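Side-chain contact in signal recognition particle receptor subunit beta (PDB 2FH5), which binds GTP and, as part of the signal recognition particle receptor, acts with that particle to target nascent secretory proteins correctly to the endoplasmic reticulum membrane: residues F101-L106 / A166-K171. Residues are numbered along the deposited sequence; the frame is centred on the assembly and turned at random.
Sequences FLYQVL and AQLGKK
L168, which packs on Y103 and L106, has its carbonyl O hydrogen-bonded by R148 NH1, and the same guanidinium nitrogen also bonds the carbonyl O of K170. R148 belongs to helix 133-150 of this Ras-like P-loop GTPase fold, so one arginine ties down the backbone of a loop that lies between that helix and strand 184-188. Between segments 101-106 and 166-171 the contact is wholly apolar and small, burying 151 Å² over both sides. With CG anti to its carbonyl carbon (chi1 -62°), L168 carries its fork toward the helix, and chi2 of -172° spreads CD1 and CD2 to two residues about one helical turn apart. L168 CD1 lies obliquely against the Y103 ring, 3.6 Å from both CD1 and CE1 of Y103. L168 CD2 sits 4.1 Å from L106 CB. Y103 reaches the loop because its CG stands anti to the backbone N (chi1 -174°), which swings the ring outward from the helix. All three contact residues are buried, with L144 of helix 133-150 against Y103 and L106, and F175 against L168. Beyond L168 the loop turns at G169, whose carbonyl O accepts a weak bond from Q167 NE2 at 3.4 Å.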
loop_
_atom_site.group_PDB
_atom_site.type_symbol
_atom_site.label_atom_id
_atom_site.label_comp_id
_atom_site.label_asym_id
_atom_site.label_seq_id
_atom_site.Cartn_x
_atom_site.Cartn_y
_atom_site.Cartn_z
ATOM N N PHE B 101 -7.112 16.068 -0.586
ATOM C CA PHE B 101 -7.700 14.752 -0.756
ATOM C C PHE B 101 -8.737 14.550 0.346
ATOM O O PHE B 101 -9.825 14.061 0.085
ATOM C CB PHE B 101 -6.603 13.676 -0.710
ATOM C CG PHE B 101 -7.106 12.251 -0.866
ATOM C CD1 PHE B 101 -8.326 11.972 -1.487
ATOM C CD2 PHE B 101 -6.358 11.187 -0.367
ATOM C CE1 PHE B 101 -8.802 10.650 -1.596
ATOM C CE2 PHE B 101 -6.821 9.867 -0.471
ATOM C CZ PHE B 101 -8.054 9.600 -1.086
ATOM N N LEU B 102 -8.403 14.937 1.570
ATOM C CA LEU B 102 -9.338 14.800 2.682
ATOM C C LEU B 102 -10.640 15.565 2.386
ATOM O O LEU B 102 -11.740 15.071 2.656
ATOM C CB LEU B 102 -8.684 15.293 3.974
ATOM C CG LEU B 102 -9.546 15.246 5.229
ATOM C CD1 LEU B 102 -10.045 13.826 5.493
ATOM C CD2 LEU B 102 -8.728 15.802 6.397
ATOM N N TYR B 103 -10.509 16.753 1.799
ATOM C CA TYR B 103 -11.659 17.579 1.402
ATOM C C TYR B 103 -12.659 16.752 0.597
ATOM O O TYR B 103 -13.845 16.704 0.917
ATOM C CB TYR B 103 -11.174 18.753 0.543
ATOM C CG TYR B 103 -12.256 19.747 0.185
ATOM C CD1 TYR B 103 -12.639 20.745 1.080
ATOM C CD2 TYR B 103 -12.900 19.691 -1.045
ATOM C CE1 TYR B 103 -13.630 21.663 0.753
ATOM C CE2 TYR B 103 -13.895 20.603 -1.375
ATOM C CZ TYR B 103 -14.251 21.586 -0.474
ATOM O OH TYR B 103 -15.213 22.510 -0.819
ATOM N N GLN B 104 -12.183 16.117 -0.471
ATOM C CA GLN B 104 -13.043 15.263 -1.284
ATOM C C GLN B 104 -13.589 14.088 -0.473
ATOM O O GLN B 104 -14.704 13.629 -0.721
ATOM C CB GLN B 104 -12.291 14.718 -2.496
ATOM C CG GLN B 104 -12.662 15.392 -3.807
ATOM C CD GLN B 104 -11.438 15.962 -4.536
ATOM O OE1 GLN B 104 -11.499 16.289 -5.732
ATOM N NE2 GLN B 104 -10.320 16.088 -3.812
ATOM N N VAL B 105 -12.811 13.591 0.489
ATOM C CA VAL B 105 -13.281 12.467 1.292
ATOM C C VAL B 105 -14.407 12.922 2.231
ATOM O O VAL B 105 -15.365 12.180 2.468
ATOM C CB VAL B 105 -12.124 11.822 2.104
ATOM C CG1 VAL B 105 -12.680 10.849 3.141
ATOM C CG2 VAL B 105 -11.181 11.064 1.151
ATOM N N LEU B 106 -14.289 14.143 2.754
ATOM C CA LEU B 106 -15.296 14.698 3.654
ATOM C C LEU B 106 -16.580 14.931 2.880
ATOM O O LEU B 106 -17.672 14.567 3.318
ATOM C CB LEU B 106 -14.813 16.016 4.235
ATOM C CG LEU B 106 -13.730 15.811 5.268
ATOM C CD1 LEU B 106 -13.169 17.151 5.672
ATOM C CD2 LEU B 106 -14.299 15.073 6.456
ATOM N N ALA B 166 -22.999 20.694 -1.498
ATOM C CA ALA B 166 -22.569 20.367 -0.138
ATOM C C ALA B 166 -21.328 21.167 0.238
ATOM O O ALA B 166 -20.407 21.300 -0.564
ATOM C CB ALA B 166 -22.280 18.879 -0.027
ATOM N N GLN B 167 -21.302 21.694 1.461
ATOM C CA GLN B 167 -20.163 22.484 1.914
ATOM C C GLN B 167 -19.702 22.146 3.328
ATOM O O GLN B 167 -20.394 21.457 4.074
ATOM C CB GLN B 167 -20.489 23.969 1.841
ATOM C CG GLN B 167 -21.433 24.433 2.912
ATOM C CD GLN B 167 -21.518 25.932 2.956
ATOM O OE1 GLN B 167 -22.062 26.557 2.047
ATOM N NE2 GLN B 167 -20.958 26.524 4.007
ATOM N N LEU B 168 -18.533 22.666 3.693
ATOM C CA LEU B 168 -17.943 22.399 5.002
ATOM C C LEU B 168 -18.305 23.379 6.108
ATOM O O LEU B 168 -17.972 24.554 6.031
ATOM C CB LEU B 168 -16.414 22.346 4.883
ATOM C CG LEU B 168 -15.721 21.299 4.008
ATOM C CD1 LEU B 168 -14.225 21.401 4.258
ATOM C CD2 LEU B 168 -16.211 19.899 4.339
ATOM N N GLY B 169 -18.965 22.882 7.148
ATOM C CA GLY B 169 -19.339 23.726 8.275
ATOM C C GLY B 169 -20.132 24.966 7.901
ATOM O O GLY B 169 -20.975 24.928 6.994
ATOM N N LYS B 170 -19.880 26.073 8.597
ATOM C CA LYS B 170 -20.597 27.310 8.297
ATOM C C LYS B 170 -19.672 28.313 7.627
ATOM O O LYS B 170 -18.551 28.542 8.101
ATOM C CB LYS B 170 -21.188 27.897 9.580
ATOM C CG LYS B 170 -22.457 27.196 10.037
ATOM C CD LYS B 170 -23.626 27.500 9.107
ATOM C CE LYS B 170 -24.817 26.607 9.426
ATOM N NZ LYS B 170 -25.021 26.461 10.894
ATOM N N LYS B 171 -20.142 28.905 6.529
ATOM C CA LYS B 171 -19.345 29.870 5.770
ATOM C C LYS B 171 -18.779 31.011 6.622
ATOM O O LYS B 171 -17.628 31.431 6.437
ATOM C CB LYS B 171 -20.171 30.455 4.627
ATOM C CG LYS B 171 -21.451 31.147 5.073
ATOM C CD LYS B 171 -22.076 31.968 3.956
ATOM C CE LYS B 171 -21.275 33.219 3.709
ATOM N NZ LYS B 171 -21.461 33.777 2.335
#